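PDB 4XZ7: transglutaminase-like domain-containing protein from Streptococcus suis, which probably cross-links proteins as a dimeric transglutaminase and acts as a virulence factor that helps the bacterium resist phagocytosis. Local coordinates for residues Ala271-Tyr283 / Thr370-Val383. Residues are numbered along the deposited sequence; the frame is centred on the assembly and turned at random.
Sequences AARAFNMLGLPAY and TADLLLFNKEKSLV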
loop_
_atom_site.group_PDB
_atom_site.type_symbol
_atom_site.label_atom_id
_atom_site.label_comp_id
_atom_site.label_asym_id
_atom_site.label_seq_id
_atom_site.Cartn_x
_atom_site.Cartn_y
_atom_site.Cartn_z
ATOM N N ALA B 271 14.921 22.186 3.484
ATOM C CA ALA B 271 15.909 23.215 3.787
ATOM C C ALA B 271 17.095 23.148 2.828
ATOM O O ALA B 271 17.565 24.172 2.361
ATOM C CB ALA B 271 16.387 23.102 5.232
ATOM N N ALA B 272 17.578 21.943 2.533
ATOM C CA ALA B 272 18.737 21.804 1.660
ATOM C C ALA B 272 18.384 22.327 0.282
ATOM O O ALA B 272 19.167 23.087 -0.322
ATOM C CB ALA B 272 19.207 20.363 1.585
ATOM N N ARG B 273 17.199 21.940 -0.205
ATOM C CA ARG B 273 16.741 22.422 -1.510
ATOM C C ARG B 273 16.681 23.947 -1.513
ATOM O O ARG B 273 17.250 24.590 -2.397
ATOM C CB ARG B 273 15.374 21.839 -1.875
ATOM C CG ARG B 273 14.923 22.165 -3.286
ATOM C CD ARG B 273 15.683 21.355 -4.332
ATOM N NE ARG B 273 15.187 21.617 -5.681
ATOM C CZ ARG B 273 15.859 21.321 -6.786
ATOM N NH1 ARG B 273 17.050 20.743 -6.703
ATOM N NH2 ARG B 273 15.350 21.605 -7.973
ATOM N N ALA B 274 16.012 24.519 -0.514
ATOM C CA ALA B 274 15.910 25.979 -0.378
ATOM C C ALA B 274 17.265 26.707 -0.318
ATOM O O ALA B 274 17.428 27.774 -0.902
ATOM C CB ALA B 274 15.104 26.313 0.850
ATOM N N PHE B 275 18.227 26.139 0.400
ATOM C CA PHE B 275 19.535 26.760 0.553
ATOM C C PHE B 275 20.326 26.741 -0.750
ATOM O O PHE B 275 21.084 27.668 -1.038
ATOM C CB PHE B 275 20.334 26.062 1.653
ATOM C CG PHE B 275 19.773 26.276 3.036
ATOM C CD1 PHE B 275 19.036 27.415 3.329
ATOM C CD2 PHE B 275 19.982 25.343 4.036
ATOM C CE1 PHE B 275 18.522 27.621 4.607
ATOM C CE2 PHE B 275 19.465 25.540 5.320
ATOM C CZ PHE B 275 18.734 26.680 5.600
ATOM N N ASN B 276 20.166 25.671 -1.523
ATOM C CA ASN B 276 20.833 25.594 -2.814
ATOM C C ASN B 276 20.247 26.658 -3.732
ATOM O O ASN B 276 20.986 27.324 -4.455
ATOM C CB ASN B 276 20.717 24.197 -3.428
ATOM C CG ASN B 276 21.705 23.212 -2.825
ATOM O OD1 ASN B 276 22.828 23.576 -2.494
ATOM N ND2 ASN B 276 21.279 21.960 -2.660
ATOM N N MET B 277 18.928 26.836 -3.691
ATOM C CA MET B 277 18.302 27.918 -4.439
ATOM C C MET B 277 18.893 29.278 -4.046
ATOM O O MET B 277 19.105 30.141 -4.898
ATOM C CB MET B 277 16.792 27.922 -4.217
ATOM C CG MET B 277 16.052 26.791 -4.929
ATOM S SD MET B 277 14.294 26.746 -4.547
ATOM C CE MET B 277 13.767 28.370 -5.086
ATOM N N LEU B 278 19.167 29.454 -2.756
ATOM C CA LEU B 278 19.645 30.727 -2.227
ATOM C C LEU B 278 21.145 30.926 -2.416
ATOM O O LEU B 278 21.717 31.884 -1.909
ATOM C CB LEU B 278 19.300 30.833 -0.738
ATOM C CG LEU B 278 17.826 30.992 -0.366
ATOM C CD1 LEU B 278 17.596 30.717 1.124
ATOM C CD2 LEU B 278 17.335 32.382 -0.746
ATOM N N GLY B 279 21.789 30.015 -3.132
ATOM C CA GLY B 279 23.219 30.117 -3.352
ATOM C C GLY B 279 24.029 29.606 -2.175
ATOM O O GLY B 279 25.202 29.929 -2.041
ATOM N N LEU B 280 23.409 28.802 -1.319
ATOM C CA LEU B 280 24.105 28.285 -0.155
ATOM C C LEU B 280 24.265 26.764 -0.267
ATOM O O LEU B 280 23.360 26.016 0.124
ATOM C CB LEU B 280 23.342 28.652 1.119
ATOM C CG LEU B 280 23.531 30.006 1.814
ATOM C CD1 LEU B 280 24.399 30.954 1.011
ATOM C CD2 LEU B 280 22.162 30.627 2.126
ATOM N N PRO B 281 25.405 26.303 -0.823
ATOM C CA PRO B 281 25.657 24.867 -1.035
ATOM C C PRO B 281 25.219 24.011 0.145
ATOM O O PRO B 281 25.703 24.224 1.263
ATOM C CB PRO B 281 27.171 24.807 -1.218
ATOM C CG PRO B 281 27.479 26.124 -1.927
ATOM C CD PRO B 281 26.533 27.132 -1.288
ATOM N N ALA B 282 24.300 23.075 -0.101
ATOM C CA ALA B 282 23.708 22.295 0.977
ATOM C C ALA B 282 23.430 20.842 0.587
ATOM O O ALA B 282 23.200 20.523 -0.581
ATOM C CB ALA B 282 22.419 22.964 1.456
ATOM N N TYR B 283 23.470 19.956 1.571
ATOM C CA TYR B 283 23.006 18.591 1.348
ATOM C C TYR B 283 22.482 18.048 2.664
ATOM O O TYR B 283 22.674 18.660 3.725
ATOM C CB TYR B 283 24.117 17.687 0.745
ATOM C CG TYR B 283 25.310 17.341 1.644
ATOM C CD1 TYR B 283 25.543 16.022 2.039
ATOM C CD2 TYR B 283 26.214 18.317 2.067
ATOM C CE1 TYR B 283 26.631 15.677 2.832
ATOM C CE2 TYR B 283 27.308 17.985 2.873
ATOM C CZ TYR B 283 27.501 16.661 3.258
ATOM O OH TYR B 283 28.568 16.298 4.054
ATOM N N THR B 370 26.288 27.140 -7.928
ATOM C CA THR B 370 25.197 26.702 -7.058
ATOM C C THR B 370 23.955 26.233 -7.835
ATOM O O THR B 370 23.253 25.321 -7.388
ATOM C CB THR B 370 24.782 27.815 -6.062
ATOM O OG1 THR B 370 24.093 28.867 -6.748
ATOM C CG2 THR B 370 26.000 28.375 -5.353
ATOM N N ALA B 371 23.691 26.824 -9.000
ATOM C CA ALA B 371 22.515 26.423 -9.767
ATOM C C ALA B 371 22.669 24.993 -10.294
ATOM O O ALA B 371 21.692 24.246 -10.382
ATOM C CB ALA B 371 22.268 27.371 -10.889
ATOM N N ASP B 372 23.902 24.624 -10.633
ATOM C CA ASP B 372 24.222 23.242 -10.997
ATOM C C ASP B 372 23.869 22.279 -9.872
ATOM O O ASP B 372 23.417 21.165 -10.127
ATOM C CB ASP B 372 25.706 23.091 -11.341
ATOM C CG ASP B 372 26.051 23.670 -12.688
ATOM O OD1 ASP B 372 25.122 23.797 -13.518
ATOM O OD2 ASP B 372 27.243 23.994 -12.908
ATOM N N LEU B 373 24.071 22.713 -8.626
ATOM C CA LEU B 373 23.787 21.863 -7.472
ATOM C C LEU B 373 22.301 21.474 -7.401
ATOM O O LEU B 373 21.932 20.506 -6.733
ATOM C CB LEU B 373 24.214 22.560 -6.178
ATOM C CG LEU B 373 25.703 22.874 -5.977
ATOM C CD1 LEU B 373 25.950 23.382 -4.560
ATOM C CD2 LEU B 373 26.587 21.673 -6.279
ATOM N N LEU B 374 21.457 22.233 -8.089
ATOM C CA LEU B 374 20.025 21.953 -8.143
ATOM C C LEU B 374 19.664 20.796 -9.086
ATOM O O LEU B 374 18.561 20.240 -8.992
ATOM C CB LEU B 374 19.266 23.202 -8.583
ATOM C CG LEU B 374 19.173 24.345 -7.589
ATOM C CD1 LEU B 374 18.541 25.562 -8.264
ATOM C CD2 LEU B 374 18.336 23.894 -6.382
ATOM N N LEU B 375 20.579 20.477 -10.007
ATOM C CA LEU B 375 20.429 19.382 -10.980
ATOM C C LEU B 375 19.367 19.617 -12.043
ATOM O O LEU B 375 19.553 19.265 -13.208
ATOM C CB LEU B 375 20.110 18.056 -10.275
ATOM C CG LEU B 375 21.234 17.381 -9.489
ATOM C CD1 LEU B 375 20.878 15.914 -9.226
ATOM C CD2 LEU B 375 22.578 17.511 -10.209
ATOM N N PHE B 376 18.242 20.184 -11.642
ATOM C CA PHE B 376 17.114 20.335 -12.545
ATOM C C PHE B 376 16.316 21.541 -12.107
ATOM O O PHE B 376 16.410 21.950 -10.958
ATOM C CB PHE B 376 16.261 19.062 -12.532
ATOM C CG PHE B 376 14.993 19.146 -13.341
ATOM C CD1 PHE B 376 15.006 18.933 -14.708
ATOM C CD2 PHE B 376 13.779 19.391 -12.721
ATOM C CE1 PHE B 376 13.828 18.995 -15.448
ATOM C CE2 PHE B 376 12.609 19.451 -13.449
ATOM C CZ PHE B 376 12.632 19.255 -14.815
ATOM N N ASN B 377 15.538 22.105 -13.022
ATOM C CA ASN B 377 14.788 23.321 -12.752
ATOM C C ASN B 377 15.725 24.438 -12.289
ATOM O O ASN B 377 15.360 25.262 -11.444
ATOM C CB ASN B 377 13.698 23.057 -11.709
ATOM C CG ASN B 377 12.593 24.080 -11.764
ATOM O OD1 ASN B 377 12.452 24.787 -12.758
ATOM N ND2 ASN B 377 11.810 24.178 -10.694
ATOM N N LYS B 378 16.931 24.451 -12.865
ATOM C CA LYS B 378 18.016 25.366 -12.492
ATOM C C LYS B 378 17.618 26.837 -12.500
ATOM O O LYS B 378 18.268 27.664 -11.862
ATOM C CB LYS B 378 19.220 25.179 -13.432
ATOM C CG LYS B 378 19.866 23.815 -13.335
ATOM C CD LYS B 378 21.165 23.721 -14.118
ATOM C CE LYS B 378 21.841 22.397 -13.790
ATOM N NZ LYS B 378 23.214 22.321 -14.327
ATOM N N GLU B 379 16.550 27.157 -13.218
ATOM C CA GLU B 379 16.133 28.539 -13.368
ATOM C C GLU B 379 15.567 29.098 -12.072
ATOM O O GLU B 379 15.583 30.304 -11.864
ATOM C CB GLU B 379 15.099 28.670 -14.488
ATOM C CG GLU B 379 13.654 28.589 -14.013
ATOM C CD GLU B 379 12.921 29.907 -14.183
ATOM O OE1 GLU B 379 12.006 30.187 -13.377
ATOM O OE2 GLU B 379 13.259 30.655 -15.126
ATOM N N LYS B 380 15.078 28.235 -11.188
ATOM C CA LYS B 380 14.451 28.733 -9.971
ATOM C C LYS B 380 15.496 29.224 -8.969
ATOM O O LYS B 380 15.150 29.821 -7.947
ATOM C CB LYS B 380 13.549 27.667 -9.344
ATOM C CG LYS B 380 12.120 28.156 -9.148
ATOM C CD LYS B 380 11.531 28.660 -10.467
ATOM C CE LYS B 380 10.423 29.681 -10.228
ATOM N NZ LYS B 380 9.443 29.222 -9.200
ATOM N N SER B 381 16.769 28.974 -9.271
ATOM C CA SER B 381 17.876 29.591 -8.543
ATOM C C SER B 381 17.664 31.098 -8.407
ATOM O O SER B 381 17.237 31.761 -9.352
ATOM C CB SER B 381 19.206 29.309 -9.247
ATOM O OG SER B 381 20.256 30.107 -8.720
ATOM N N LEU B 382 17.946 31.620 -7.220
ATOM C CA LEU B 382 17.693 33.020 -6.905
ATOM C C LEU B 382 18.957 33.841 -7.000
ATOM O O LEU B 382 18.963 35.033 -6.699
ATOM C CB LEU B 382 17.100 33.145 -5.505
ATOM C CG LEU B 382 15.807 32.353 -5.311
ATOM C CD1 LEU B 382 15.915 31.471 -4.085
ATOM C CD2 LEU B 382 14.640 33.315 -5.204
ATOM N N VAL B 383 20.033 33.188 -7.411
ATOM C CA VAL B 383 21.328 33.841 -7.522
ATOM C C VAL B 383 21.894 33.647 -8.926
ATOM O O VAL B 383 23.108 33.692 -9.131
ATOM C CB VAL B 383 22.323 33.297 -6.470
ATOM C CG1 VAL B 383 21.880 33.694 -5.061
ATOM C CG2 VAL B 383 22.449 31.772 -6.590
#
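Arg273 reaches from the last turns of helix 264-277 to two backbone carbonyls of the loop 370-383. Arg273 NH1 comes in on a lone pair of Leu374 O at 2.8 Å, almost straight (175°), and that oxygen lies in the guanidinium plane. Arg273 NH2 gives a longer bond to Phe376 O, 3.2 Å, and also pairs with Asp195 of helix 188-205. With CG anti to the backbone N (chi1 -173°) and a bend at chi2, the arm lays one guanidinium face against Leu374 CD2. The third bond is backbone to backbone: Leu382 N to Met277 O, 3.0 Å, close to the helix end.

Apolar packing fills in between. Leu374 CD2 also touches Asn276 CB and Met277 CG, the methionine crossing the leucine at about a right angle. Leu382 CD1 wedges against Met277 CB and Leu278 CD2, both at 3.7 Å, while Leu373 CD1 sits on Pro281 CB. The Asn276 amide faces its own segment: OD1 accepts from Ala282 N and ND2 donates to Ala282 O, tying the helix to the strand that follows.

Gly279, with positive phi, closes the helix in a Schellman motif. Thr370 OG1 and Val383 CG2 each lie 3.7 Å from Gly279 CA, so the turn is packed closely by the loop.

The Phe376 ring reaches the dimer interface, edge-to-face with Phe107 of the second subunit. The chemistry implies that the loop after helix 359-365 is held on the transglutaminase-like part of this longer protein by two carbonyls on Arg273, one N-H to Met277 O and leucine packing between, with Asp195 probably offsetting the buried arginine's charge.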